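Long-range contacts in heme-binding protein A / AI-2 binding protein A (Helicobacter pylori SS1, PDB 6OFQ), which binds short peptides in the periplasm as the substrate-binding protein of an ABC transporter, to which it probably delivers them for uptake: residues A[66-71]-A[175-180]; A[92-97]-A[164-169]; A[329-334]-A[502-507]; A[337-342]-A[433-438]. All coordinates share one frame; numbering follows the deposited sequence. Where two conformers were deposited one is given.

Contact 1: residues A[66-71]-A[175-180]; sequences VQFKYG and FLANLG
V66 and F68 reach the 175-180 segment through their first torsions. In V66 CG1 is anti to the carbonyl carbon (chi1 -53°), leaving CG2 between the backbone N and that carbon and pointing at the short helix, where it lies 3.4 Å from L176 O. CG1 meets L176 CD1 at 4.1 Å, the two side chains crossing at about a right angle. F68, with CG anti to its carbonyl carbon (chi1 -64°), extends its ring so that the rim meets carbonyl oxygens: CZ is 3.5 Å from A177 O, which also accepts G180 N, and CE2 is 3.8 Å from G180 O. G180 CA lies 3.3 Å from V66 O in a CA-H...O contact, and without a side chain G180 leaves room for the rim of the F68 ring. L176 and L179 also touch F94 on strand 91-96 of the same sheet. This is alpha-on-beta packing, helix 175-178 and the residues after it laid against edge strand 66-68 of a five-stranded antiparallel sheet.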
loop_
_atom_site.group_PDB
_atom_site.type_symbol
_atom_site.label_atom_id
_atom_site.label_comp_id
_atom_site.label_asym_id
_atom_site.label_seq_id
_atom_site.Cartn_x
_atom_site.Cartn_y
_atom_site.Cartn_z
ATOM N N VAL A 66 -7.253 -4.653 -15.215
ATOM C CA VAL A 66 -6.514 -3.532 -15.762
ATOM C C VAL A 66 -5.246 -3.337 -14.969
ATOM O O VAL A 66 -5.190 -3.857 -13.843
ATOM C CB VAL A 66 -7.363 -2.226 -15.777
ATOM C CG1 VAL A 66 -8.696 -2.501 -16.506
ATOM C CG2 VAL A 66 -7.611 -1.678 -14.370
ATOM N N GLN A 67 -4.225 -2.682 -15.483
ATOM C CA GLN A 67 -3.008 -2.498 -14.743
ATOM C C GLN A 67 -2.474 -1.102 -14.903
ATOM O O GLN A 67 -2.962 -0.363 -15.788
ATOM C CB GLN A 67 -1.929 -3.502 -15.116
ATOM C CG GLN A 67 -1.446 -3.374 -16.548
ATOM C CD GLN A 67 -0.564 -4.524 -16.988
ATOM O OE1 GLN A 67 -0.713 -5.668 -16.579
ATOM N NE2 GLN A 67 0.312 -4.250 -17.936
ATOM N N PHE A 68 -1.411 -0.738 -14.194
ATOM C CA PHE A 68 -0.816 0.616 -14.317
ATOM C C PHE A 68 0.432 0.512 -15.159
ATOM O O PHE A 68 1.345 -0.296 -14.893
ATOM C CB PHE A 68 -0.577 1.189 -12.921
ATOM C CG PHE A 68 -1.881 1.378 -12.224
ATOM C CD1 PHE A 68 -2.681 2.477 -12.542
ATOM C CD2 PHE A 68 -2.285 0.498 -11.269
ATOM C CE1 PHE A 68 -3.927 2.598 -11.938
ATOM C CE2 PHE A 68 -3.526 0.622 -10.674
ATOM C CZ PHE A 68 -4.374 1.627 -11.059
ATOM N N LYS A 69 0.526 1.313 -16.202
ATOM C CA LYS A 69 1.700 1.249 -17.058
ATOM C C LYS A 69 2.969 1.551 -16.222
ATOM O O LYS A 69 3.001 2.489 -15.437
ATOM C CB LYS A 69 1.540 2.316 -18.147
ATOM C CG LYS A 69 2.792 2.499 -18.987
ATOM C CD LYS A 69 2.520 3.383 -20.182
ATOM C CE LYS A 69 3.816 3.677 -20.897
ATOM N NZ LYS A 69 3.504 4.653 -21.984
ATOM N N TYR A 70 3.960 0.662 -16.281
ATOM C CA TYR A 70 5.093 0.770 -15.358
ATOM C C TYR A 70 5.762 2.115 -15.315
ATOM O O TYR A 70 6.007 2.724 -16.371
ATOM C CB TYR A 70 6.077 -0.387 -15.634
ATOM C CG TYR A 70 7.142 -0.455 -14.549
ATOM C CD1 TYR A 70 6.784 -0.863 -13.271
ATOM C CD2 TYR A 70 8.432 0.026 -14.710
ATOM C CE1 TYR A 70 7.694 -0.812 -12.214
ATOM C CE2 TYR A 70 9.345 0.006 -13.660
ATOM C CZ TYR A 70 8.988 -0.356 -12.385
ATOM O OH TYR A 70 9.858 -0.297 -11.345
ATOM N N GLY A 71 5.901 2.646 -14.105
ATOM C CA GLY A 71 6.508 3.951 -13.914
ATOM C C GLY A 71 5.532 5.100 -13.842
ATOM O O GLY A 71 5.892 6.268 -13.661
ATOM N N PHE A 175 -13.709 3.367 -9.591
ATOM C CA PHE A 175 -13.869 1.912 -9.779
ATOM C C PHE A 175 -12.899 1.334 -10.787
ATOM O O PHE A 175 -12.315 0.275 -10.521
ATOM C CB PHE A 175 -15.334 1.587 -10.158
ATOM C CG PHE A 175 -15.696 0.107 -10.088
ATOM C CD1 PHE A 175 -15.726 -0.566 -8.887
ATOM C CD2 PHE A 175 -15.831 -0.625 -11.278
ATOM C CE1 PHE A 175 -16.046 -1.916 -8.888
ATOM C CE2 PHE A 175 -16.126 -1.979 -11.281
ATOM C CZ PHE A 175 -16.196 -2.611 -10.076
ATOM N N LEU A 176 -12.707 1.947 -11.957
ATOM C CA LEU A 176 -11.819 1.386 -12.944
ATOM C C LEU A 176 -10.414 1.269 -12.382
ATOM O O LEU A 176 -9.794 0.196 -12.520
ATOM C CB LEU A 176 -11.824 2.194 -14.231
ATOM C CG LEU A 176 -11.022 1.601 -15.378
ATOM C CD1 LEU A 176 -11.579 0.315 -15.908
ATOM C CD2 LEU A 176 -10.888 2.653 -16.472
ATOM N N ALA A 177 -9.904 2.308 -11.716
ATOM C CA ALA A 177 -8.559 2.258 -11.151
ATOM C C ALA A 177 -8.465 1.238 -10.008
ATOM O O ALA A 177 -7.479 0.491 -9.883
ATOM C CB ALA A 177 -8.203 3.629 -10.595
ATOM N N ASN A 178 -9.556 1.068 -9.276
ATOM C CA ASN A 178 -9.632 0.091 -8.201
ATOM C C ASN A 178 -9.315 -1.322 -8.721
ATOM O O ASN A 178 -8.701 -2.200 -8.058
ATOM C CB ASN A 178 -10.953 0.024 -7.465
ATOM C CG ASN A 178 -11.229 1.241 -6.640
ATOM O OD1 ASN A 178 -10.345 2.033 -6.296
ATOM N ND2 ASN A 178 -12.504 1.339 -6.313
ATOM N N LEU A 179 -9.834 -1.604 -9.916
ATOM C CA LEU A 179 -9.683 -2.925 -10.532
ATOM C C LEU A 179 -8.250 -3.212 -10.866
ATOM O O LEU A 179 -7.930 -4.359 -11.212
ATOM C CB LEU A 179 -10.548 -3.069 -11.816
ATOM C CG LEU A 179 -12.025 -2.860 -11.536
ATOM C CD1 LEU A 179 -12.723 -3.009 -12.904
ATOM C CD2 LEU A 179 -12.518 -3.864 -10.557
ATOM N N GLY A 180 -7.315 -2.261 -10.804
ATOM C CA GLY A 180 -5.874 -2.458 -10.932
ATOM C C GLY A 180 -5.203 -2.726 -9.627
ATOM O O GLY A 180 -3.991 -2.966 -9.654
#

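Contact 2: residues A[92-97]-A[164-169]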
loop_
_atom_site.group_PDB
_atom_site.type_symbol
_atom_site.label_atom_id
_atom_site.label_comp_id
_atom_site.label_asym_id
_atom_site.label_seq_id
_atom_site.Cartn_x
_atom_site.Cartn_y
_atom_site.Cartn_z
ATOM N N TYR A 92 -20.114 -1.768 -16.117
ATOM C CA TYR A 92 -18.777 -1.949 -16.691
ATOM C C TYR A 92 -18.659 -3.331 -17.290
ATOM O O TYR A 92 -18.851 -4.308 -16.585
ATOM C CB TYR A 92 -17.648 -1.847 -15.641
ATOM C CG TYR A 92 -17.478 -0.494 -15.020
ATOM C CD1 TYR A 92 -18.450 0.121 -14.252
ATOM C CD2 TYR A 92 -16.254 0.163 -15.123
ATOM C CE1 TYR A 92 -18.233 1.345 -13.662
ATOM C CE2 TYR A 92 -16.038 1.380 -14.502
ATOM C CZ TYR A 92 -17.011 1.958 -13.765
ATOM O OH TYR A 92 -16.840 3.192 -13.171
ATOM N N THR A 93 -18.433 -3.414 -18.603
ATOM C CA THR A 93 -18.311 -4.710 -19.270
ATOM C C THR A 93 -16.861 -4.896 -19.748
ATOM O O THR A 93 -16.336 -4.057 -20.464
ATOM C CB THR A 93 -19.233 -4.792 -20.497
ATOM O OG1 THR A 93 -20.592 -4.552 -20.099
ATOM C CG2 THR A 93 -19.206 -6.176 -21.056
ATOM N N PHE A 94 -16.239 -5.972 -19.247
ATOM C CA PHE A 94 -14.830 -6.294 -19.544
ATOM C C PHE A 94 -14.738 -7.494 -20.473
ATOM O O PHE A 94 -15.361 -8.527 -20.241
ATOM C CB PHE A 94 -14.057 -6.595 -18.245
ATOM C CG PHE A 94 -13.853 -5.353 -17.414
ATOM C CD1 PHE A 94 -12.741 -4.523 -17.577
ATOM C CD2 PHE A 94 -14.791 -5.003 -16.448
ATOM C CE1 PHE A 94 -12.607 -3.347 -16.872
ATOM C CE2 PHE A 94 -14.674 -3.841 -15.711
ATOM C CZ PHE A 94 -13.592 -3.020 -15.965
ATOM N N HIS A 95 -13.974 -7.280 -21.537
ATOM C CA HIS A 95 -13.692 -8.319 -22.497
ATOM C C HIS A 95 -12.348 -8.930 -22.103
ATOM O O HIS A 95 -11.340 -8.236 -22.132
ATOM C CB HIS A 95 -13.674 -7.679 -23.912
ATOM C CG HIS A 95 -14.904 -6.853 -24.222
ATOM N ND1 HIS A 95 -16.087 -7.481 -24.536
ATOM C CD2 HIS A 95 -15.218 -5.542 -24.055
ATOM C CE1 HIS A 95 -17.053 -6.581 -24.640
ATOM N NE2 HIS A 95 -16.555 -5.391 -24.362
ATOM N N LEU A 96 -12.325 -10.222 -21.818
ATOM C CA LEU A 96 -11.187 -10.861 -21.203
ATOM C C LEU A 96 -10.247 -11.334 -22.307
ATOM O O LEU A 96 -10.674 -11.778 -23.418
ATOM C CB LEU A 96 -11.623 -11.967 -20.276
ATOM C CG LEU A 96 -12.608 -11.634 -19.154
ATOM C CD1 LEU A 96 -12.834 -12.851 -18.320
ATOM C CD2 LEU A 96 -12.071 -10.476 -18.306
ATOM N N ARG A 97 -8.953 -11.253 -22.008
ATOM C CA ARG A 97 -7.900 -11.771 -22.865
ATOM C C ARG A 97 -7.980 -13.293 -22.964
ATOM O O ARG A 97 -8.176 -13.959 -21.927
ATOM C CB ARG A 97 -6.527 -11.402 -22.239
ATOM C CG ARG A 97 -5.342 -11.510 -23.187
ATOM C CD ARG A 97 -4.100 -10.981 -22.452
ATOM N NE ARG A 97 -4.195 -9.544 -22.200
ATOM C CZ ARG A 97 -3.846 -8.563 -23.012
ATOM N NH1 ARG A 97 -3.414 -8.760 -24.259
ATOM N NH2 ARG A 97 -4.062 -7.289 -22.639
ATOM N N ILE A 164 -16.992 -10.373 -18.549
ATOM C CA ILE A 164 -17.451 -10.068 -17.221
ATOM C C ILE A 164 -18.176 -8.725 -17.173
ATOM O O ILE A 164 -17.687 -7.745 -17.709
ATOM C CB ILE A 164 -16.256 -10.067 -16.211
ATOM C CG1 ILE A 164 -15.744 -11.512 -15.930
ATOM C CG2 ILE A 164 -16.672 -9.374 -14.932
ATOM C CD1 ILE A 164 -16.594 -12.253 -14.930
ATOM N N ARG A 165 -19.352 -8.700 -16.566
ATOM C CA ARG A 165 -20.112 -7.444 -16.420
ATOM C C ARG A 165 -20.356 -7.135 -14.949
ATOM O O ARG A 165 -20.887 -7.971 -14.214
ATOM C CB ARG A 165 -21.463 -7.533 -17.126
ATOM C CG ARG A 165 -22.303 -6.279 -16.932
ATOM C CD ARG A 165 -23.487 -6.232 -17.886
ATOM N NE ARG A 165 -22.997 -5.917 -19.239
ATOM C CZ ARG A 165 -23.666 -6.090 -20.385
ATOM N NH1 ARG A 165 -24.856 -6.660 -20.434
ATOM N NH2 ARG A 165 -23.094 -5.764 -21.511
ATOM N N PHE A 166 -19.916 -5.960 -14.509
ATOM C CA PHE A 166 -20.212 -5.425 -13.196
ATOM C C PHE A 166 -21.322 -4.427 -13.301
ATOM O O PHE A 166 -21.313 -3.606 -14.244
ATOM C CB PHE A 166 -18.989 -4.650 -12.630
ATOM C CG PHE A 166 -17.776 -5.479 -12.327
ATOM C CD1 PHE A 166 -17.561 -6.031 -11.058
ATOM C CD2 PHE A 166 -16.826 -5.638 -13.294
ATOM C CE1 PHE A 166 -16.419 -6.779 -10.796
ATOM C CE2 PHE A 166 -15.670 -6.355 -13.045
ATOM C CZ PHE A 166 -15.503 -6.952 -11.810
ATOM N N THR A 167 -22.306 -4.569 -12.424
ATOM C CA THR A 167 -23.296 -3.515 -12.260
ATOM C C THR A 167 -23.132 -2.947 -10.876
ATOM O O THR A 167 -23.033 -3.694 -9.890
ATOM C CB THR A 167 -24.720 -4.110 -12.433
ATOM O OG1 THR A 167 -24.784 -4.745 -13.726
ATOM C CG2 THR A 167 -25.761 -2.995 -12.288
ATOM N N LEU A 168 -23.098 -1.624 -10.819
ATOM C CA LEU A 168 -22.873 -0.925 -9.532
ATOM C C LEU A 168 -24.159 -0.402 -8.930
ATOM O O LEU A 168 -25.139 -0.159 -9.639
ATOM C CB LEU A 168 -21.873 0.189 -9.705
ATOM C CG LEU A 168 -20.533 -0.093 -10.318
ATOM C CD1 LEU A 168 -19.590 1.090 -10.210
ATOM C CD2 LEU A 168 -19.885 -1.363 -9.828
ATOM N N ASN A 169 -24.169 -0.201 -7.606
ATOM C CA ASN A 169 -25.305 0.430 -6.972
ATOM C C ASN A 169 -25.397 1.919 -7.204
ATOM O O ASN A 169 -26.459 2.513 -6.937
ATOM C CB ASN A 169 -25.308 0.094 -5.478
ATOM C CG ASN A 169 -25.706 -1.335 -5.195
ATOM O OD1 ASN A 169 -26.750 -1.791 -5.691
ATOM N ND2 ASN A 169 -24.942 -2.060 -4.369
#
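Y92 and F166 exchange two backbone hydrogen bonds, F166 N to Y92 O measuring 2.9 Å, and F94 and I164 form the next hydrogen-bonded pair, in which F94 N reaches I164 O at 2.8 Å and nearly straight (175°). Between them T93 and R165 make the non-hydrogen-bonded pair, their CA atoms 4.3 Å apart. They join the central strand of an antiparallel five-stranded sheet, 91-96, to 163-168, with 75-85 on its other side. The side-chain polar contact belongs to the T93 and R165 face. In the R165 conformer described here, one of two, the chain bends at chi3 (-74°) and the guanidinium grips T93 OG1 side-on with two nitrogens, NE at 2.9 Å and NH2 at 3.1 Å, the oxygen lying in the guanidinium plane. Apolar contacts occupy the other face. F94 and F166 meet rim to rim with planes at 88°, CE2 of F94 lying 3.7 Å from CD2 of F166. Y92 CE1 touches L168 CD1 at 3.7 Å, and L96 CD1 meets I164 CG1 at 4.0 Å. Beyond them, F175 stacks edge-to-face with both Y92 and F166, while I164 packs on helix 116-127.

Contact 3: residues A[329-334]-A[502-507]; sequences EGFAQK and YPYSVV
Y504 lies flat against the turn at F331, and its atoms can be followed outward. Its CB is 3.5 Å from F331 O, the oxygen that also receives the Y504 backbone N at 3.0 Å, and CG lies by F331 O and C. CD2 comes within 3.4 Å of F331 C and touches the side chain of F331 at CB; the F331 ring turns its edge to this atom, the two side chains crossing at about a right angle. Farther along, A332 N stands 3.5 Å above the ring plane, over its centre, so the peptide between F331 and A332 rides on one aromatic face; CE2 and CZ lie by A332 N, and CE1 continues toward A332 C. The phenol OH ends at a water that donates to G330 O. That same carbonyl takes a weak bond from A332 N, closing an inverse gamma turn centred on F331.

Beside this platform the strands pair antiparallel. Q333 and Y502 exchange backbone bonds, Y502 N to Q333 O being 2.8 Å, whereas A332 faces P503 in a non-hydrogen-bonded pair, which needs no N-H from the proline. Y502 OH bonds to N337 O and V336 N. A second water donates to F331 O and Y504 O. This implies a pairing held by direct backbone bonds from Q333 and Y502 to F331 and Y504, with waters adding second partners to G330 O and F331 O.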
loop_
_atom_site.group_PDB
_atom_site.type_symbol
_atom_site.label_atom_id
_atom_site.label_comp_id
_atom_site.label_asym_id
_atom_site.label_seq_id
_atom_site.Cartn_x
_atom_site.Cartn_y
_atom_site.Cartn_z
ATOM N N GLU A 329 16.752 13.315 7.270
ATOM C CA GLU A 329 17.876 14.023 6.710
ATOM C C GLU A 329 17.509 14.880 5.524
ATOM O O GLU A 329 18.259 15.089 4.568
ATOM C CB GLU A 329 18.995 13.043 6.336
ATOM C CG GLU A 329 19.421 12.239 7.537
ATOM C CD GLU A 329 20.440 12.956 8.434
ATOM O OE1 GLU A 329 21.095 13.915 8.025
ATOM O OE2 GLU A 329 20.487 12.507 9.581
ATOM N N GLY A 330 16.323 15.485 5.632
ATOM C CA GLY A 330 15.891 16.386 4.611
ATOM C C GLY A 330 15.178 15.782 3.415
ATOM O O GLY A 330 14.699 16.486 2.518
ATOM N N PHE A 331 15.183 14.451 3.334
ATOM C CA PHE A 331 14.644 13.731 2.153
ATOM C C PHE A 331 13.121 13.506 2.293
ATOM O O PHE A 331 12.630 12.381 2.219
ATOM C CB PHE A 331 15.321 12.360 2.013
ATOM C CG PHE A 331 16.759 12.445 1.611
ATOM C CD1 PHE A 331 17.133 12.549 0.278
ATOM C CD2 PHE A 331 17.743 12.348 2.558
ATOM C CE1 PHE A 331 18.482 12.579 -0.103
ATOM C CE2 PHE A 331 19.082 12.369 2.206
ATOM C CZ PHE A 331 19.453 12.493 0.894
ATOM N N ALA A 332 12.398 14.600 2.506
ATOM C CA ALA A 332 10.947 14.565 2.694
ATOM C C ALA A 332 10.411 15.973 2.636
ATOM O O ALA A 332 11.134 16.934 2.807
ATOM C CB ALA A 332 10.637 13.979 4.058
ATOM N N GLN A 333 9.112 16.099 2.477
ATOM C CA GLN A 333 8.385 17.364 2.555
ATOM C C GLN A 333 7.442 17.341 3.744
ATOM O O GLN A 333 6.856 16.281 4.034
ATOM C CB GLN A 333 7.629 17.606 1.220
ATOM C CG GLN A 333 6.777 18.861 1.195
ATOM C CD GLN A 333 6.172 19.258 -0.159
ATOM O OE1 GLN A 333 6.619 18.770 -1.194
ATOM N NE2 GLN A 333 5.221 20.207 -0.156
ATOM N N LYS A 334 7.223 18.442 4.438
ATOM C CA LYS A 334 6.301 18.503 5.558
ATOM C C LYS A 334 4.890 18.117 5.112
ATOM O O LYS A 334 4.389 18.649 4.111
ATOM C CB LYS A 334 6.299 19.930 6.111
ATOM C CG LYS A 334 5.281 20.210 7.204
ATOM C CD LYS A 334 5.436 21.531 7.956
ATOM C CE LYS A 334 6.195 22.637 7.268
ATOM N NZ LYS A 334 6.522 23.659 8.297
ATOM N N TYR A 502 5.724 13.708 3.763
ATOM C CA TYR A 502 5.699 13.039 2.478
ATOM C C TYR A 502 7.146 12.619 2.213
ATOM O O TYR A 502 7.883 13.467 1.674
ATOM C CB TYR A 502 5.164 13.945 1.370
ATOM C CG TYR A 502 3.828 14.552 1.689
ATOM C CD1 TYR A 502 2.742 13.752 2.034
ATOM C CD2 TYR A 502 3.668 15.931 1.679
ATOM C CE1 TYR A 502 1.540 14.367 2.342
ATOM C CE2 TYR A 502 2.480 16.562 2.023
ATOM C CZ TYR A 502 1.409 15.753 2.389
ATOM O OH TYR A 502 0.271 16.383 2.780
ATOM N N PRO A 503 7.544 11.378 2.515
ATOM C CA PRO A 503 8.949 11.062 2.272
ATOM C C PRO A 503 9.234 10.982 0.796
ATOM O O PRO A 503 8.383 10.532 0.015
ATOM C CB PRO A 503 9.121 9.673 2.897
ATOM C CG PRO A 503 7.984 9.555 3.868
ATOM C CD PRO A 503 6.824 10.319 3.249
ATOM N N TYR A 504 10.408 11.414 0.400
ATOM C CA TYR A 504 10.825 11.179 -0.962
ATOM C C TYR A 504 11.039 9.670 -1.156
ATOM O O TYR A 504 11.330 8.952 -0.183
ATOM C CB TYR A 504 12.191 11.844 -1.180
ATOM C CG TYR A 504 12.210 13.330 -1.106
ATOM C CD1 TYR A 504 11.092 14.109 -1.152
ATOM C CD2 TYR A 504 13.439 13.961 -1.019
ATOM C CE1 TYR A 504 11.173 15.498 -1.073
ATOM C CE2 TYR A 504 13.551 15.326 -0.951
ATOM C CZ TYR A 504 12.433 16.076 -0.936
ATOM O OH TYR A 504 12.549 17.465 -0.865
ATOM N N SER A 505 10.832 9.174 -2.362
ATOM C CA SER A 505 11.184 7.782 -2.668
ATOM C C SER A 505 12.696 7.792 -2.923
ATOM O O SER A 505 13.132 8.453 -3.872
ATOM C CB SER A 505 10.506 7.225 -3.926
ATOM O OG SER A 505 10.904 5.879 -4.047
ATOM N N VAL A 506 13.447 6.978 -2.188
ATOM C CA VAL A 506 14.905 6.980 -2.219
ATOM C C VAL A 506 15.404 5.545 -2.348
ATOM O O VAL A 506 15.174 4.755 -1.411
ATOM C CB VAL A 506 15.546 7.666 -1.008
ATOM C CG1 VAL A 506 17.079 7.672 -1.138
ATOM C CG2 VAL A 506 15.013 9.075 -0.876
ATOM N N VAL A 507 15.916 5.170 -3.528
ATOM C CA VAL A 507 16.184 3.750 -3.838
ATOM C C VAL A 507 17.598 3.579 -4.349
ATOM O O VAL A 507 17.899 3.827 -5.505
ATOM C CB VAL A 507 15.162 3.176 -4.845
ATOM C CG1 VAL A 507 15.611 1.744 -5.211
ATOM C CG2 VAL A 507 13.775 3.137 -4.279
HETATM O O HOH W 1 14.707 18.656 0.734
HETATM O O HOH W 2 12.667 9.488 2.163
#

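Contact 4: residues A[337-342]-A[433-438]; sequences NPFPPT and ADPDNF
F339 and F438 make the closest apolar contact: CB of F339 stands over one face of the F438 ring, 3.6 Å from its centroid and 17° off the normal, a CH-pi contact. P340 completes that shell, its CD 3.6 Å from F438 CZ, and P338 O lies 3.4 Å from CD2 of F438. The F339 ring in turn acts as the acceptor: with CG between the backbone N and carbonyl carbon (chi1 63°), the ring reaches P435, whose CB sits over its face at 4.2 Å from the centroid. Behind them the turn is braced: D434 OD1 takes D436 N at 2.9 Å on its anti lone pair, a capping bond, while D434 OD2 forms a salt bridge with R480. W428 stacks edge-to-face with F438, and F339 also touches Q488 of helix 477-494. Together these describe the capped turn that leads into helix 436-443, with P435 in it, packed against a proline-rich loop inside the type II periplasmic binding protein fold.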
loop_
_atom_site.group_PDB
_atom_site.type_symbol
_atom_site.label_atom_id
_atom_site.label_comp_id
_atom_site.label_asym_id
_atom_site.label_seq_id
_atom_site.Cartn_x
_atom_site.Cartn_y
_atom_site.Cartn_z
ATOM N N ASN A 337 -1.867 17.770 4.282
ATOM C CA ASN A 337 -3.086 16.985 4.016
ATOM C C ASN A 337 -2.806 15.495 4.079
ATOM O O ASN A 337 -1.650 15.034 4.061
ATOM C CB ASN A 337 -3.673 17.363 2.644
ATOM C CG ASN A 337 -3.969 18.861 2.554
ATOM O OD1 ASN A 337 -4.743 19.344 3.401
ATOM N ND2 ASN A 337 -3.307 19.580 1.636
ATOM N N PRO A 338 -3.855 14.660 4.080
ATOM C CA PRO A 338 -3.616 13.212 4.233
ATOM C C PRO A 338 -2.905 12.535 3.091
ATOM O O PRO A 338 -2.423 11.432 3.285
ATOM C CB PRO A 338 -4.990 12.607 4.405
ATOM C CG PRO A 338 -5.795 13.758 4.955
ATOM C CD PRO A 338 -5.284 14.995 4.261
ATOM N N PHE A 339 -2.818 13.161 1.930
ATOM C CA PHE A 339 -2.178 12.606 0.734
ATOM C C PHE A 339 -1.192 13.622 0.157
ATOM O O PHE A 339 -1.336 14.818 0.402
ATOM C CB PHE A 339 -3.220 12.135 -0.274
ATOM C CG PHE A 339 -4.081 13.235 -0.803
ATOM C CD1 PHE A 339 -5.301 13.540 -0.244
ATOM C CD2 PHE A 339 -3.765 13.865 -1.992
ATOM C CE1 PHE A 339 -6.094 14.546 -0.792
ATOM C CE2 PHE A 339 -4.531 14.868 -2.536
ATOM C CZ PHE A 339 -5.730 15.187 -1.982
ATOM N N PRO A 340 -0.233 13.169 -0.645
ATOM C CA PRO A 340 0.849 14.056 -1.095
ATOM C C PRO A 340 0.432 14.925 -2.283
ATOM O O PRO A 340 -0.483 14.561 -3.040
ATOM C CB PRO A 340 1.970 13.091 -1.440
ATOM C CG PRO A 340 1.269 11.841 -1.863
ATOM C CD PRO A 340 0.092 11.759 -0.899
ATOM N N PRO A 341 1.185 16.013 -2.510
ATOM C CA PRO A 341 0.863 16.982 -3.548
ATOM C C PRO A 341 1.151 16.505 -4.966
ATOM O O PRO A 341 0.793 17.220 -5.903
ATOM C CB PRO A 341 1.662 18.224 -3.162
ATOM C CG PRO A 341 2.702 17.742 -2.294
ATOM C CD PRO A 341 2.214 16.535 -1.586
ATOM N N THR A 342 1.725 15.316 -5.091
ATOM C CA THR A 342 1.831 14.636 -6.391
ATOM C C THR A 342 0.476 14.122 -6.880
ATOM O O THR A 342 0.463 13.712 -8.027
ATOM C CB THR A 342 2.821 13.494 -6.264
ATOM O OG1 THR A 342 2.572 12.834 -4.991
ATOM C CG2 THR A 342 4.220 14.046 -6.238
ATOM N N ALA A 433 -3.631 6.973 -8.350
ATOM C CA ALA A 433 -3.471 8.423 -8.181
ATOM C C ALA A 433 -4.839 9.096 -8.072
ATOM O O ALA A 433 -5.340 9.716 -9.011
ATOM C CB ALA A 433 -2.619 9.012 -9.332
ATOM N N ASP A 434 -5.478 8.993 -6.894
ATOM C CA ASP A 434 -6.848 9.443 -6.731
ATOM C C ASP A 434 -6.957 9.687 -5.238
ATOM O O ASP A 434 -6.695 8.807 -4.412
ATOM C CB ASP A 434 -7.848 8.384 -7.185
ATOM C CG ASP A 434 -9.259 8.934 -7.287
ATOM O OD1 ASP A 434 -9.792 9.293 -6.234
ATOM O OD2 ASP A 434 -9.791 8.945 -8.433
ATOM N N PRO A 435 -7.441 10.856 -4.825
ATOM C CA PRO A 435 -7.655 11.102 -3.384
ATOM C C PRO A 435 -8.484 10.068 -2.660
ATOM O O PRO A 435 -8.299 9.890 -1.437
ATOM C CB PRO A 435 -8.273 12.516 -3.339
ATOM C CG PRO A 435 -7.780 13.166 -4.607
ATOM C CD PRO A 435 -7.815 12.067 -5.608
ATOM N N ASP A 436 -9.394 9.427 -3.359
ATOM C CA ASP A 436 -10.223 8.422 -2.698
ATOM C C ASP A 436 -9.421 7.337 -1.980
ATOM O O ASP A 436 -9.788 6.868 -0.888
ATOM C CB ASP A 436 -11.163 7.768 -3.715
ATOM C CG ASP A 436 -12.140 6.781 -3.093
ATOM O OD1 ASP A 436 -11.781 5.585 -3.106
ATOM O OD2 ASP A 436 -13.225 7.172 -2.706
ATOM N N ASN A 437 -8.291 6.981 -2.577
ATOM C CA ASN A 437 -7.429 5.864 -2.104
ATOM C C ASN A 437 -6.785 6.225 -0.752
ATOM O O ASN A 437 -6.271 5.293 -0.090
ATOM C CB ASN A 437 -6.402 5.530 -3.187
ATOM C CG ASN A 437 -5.404 4.439 -2.782
ATOM O OD1 ASN A 437 -4.202 4.742 -2.647
ATOM N ND2 ASN A 437 -5.835 3.223 -2.597
ATOM N N PHE A 438 -6.691 7.520 -0.419
ATOM C CA PHE A 438 -6.230 7.926 0.903
ATOM C C PHE A 438 -7.437 8.288 1.751
ATOM O O PHE A 438 -7.636 7.748 2.877
ATOM C CB PHE A 438 -5.220 9.099 0.910
ATOM C CG PHE A 438 -3.861 8.786 0.294
ATOM C CD1 PHE A 438 -3.685 8.561 -1.086
ATOM C CD2 PHE A 438 -2.726 8.875 1.097
ATOM C CE1 PHE A 438 -2.390 8.368 -1.580
ATOM C CE2 PHE A 438 -1.453 8.652 0.570
ATOM C CZ PHE A 438 -1.287 8.433 -0.772
#

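How the contacts relate
Contacts 1 and 2 serve the same five-stranded antiparallel sheet, contact 1 at its edge strand and contact 2 in its middle; L179, L176 and F175 of the first pack on aromatic residues of the second. Contacts 3 and 4 meet through Y502, whose ring touches P340 and P341. Contacts 2 and 4 are buried, although the centre of contact 2 lies about 25 Å from that of the chain and contact 4 about 12 Å. Contacts 1 and 3 are partly buried. Chemistry differs accordingly: contacts 2 and 3 are strand pairings, the latter helped by waters, whereas 1 and 4 are held by apolar and C-H contacts.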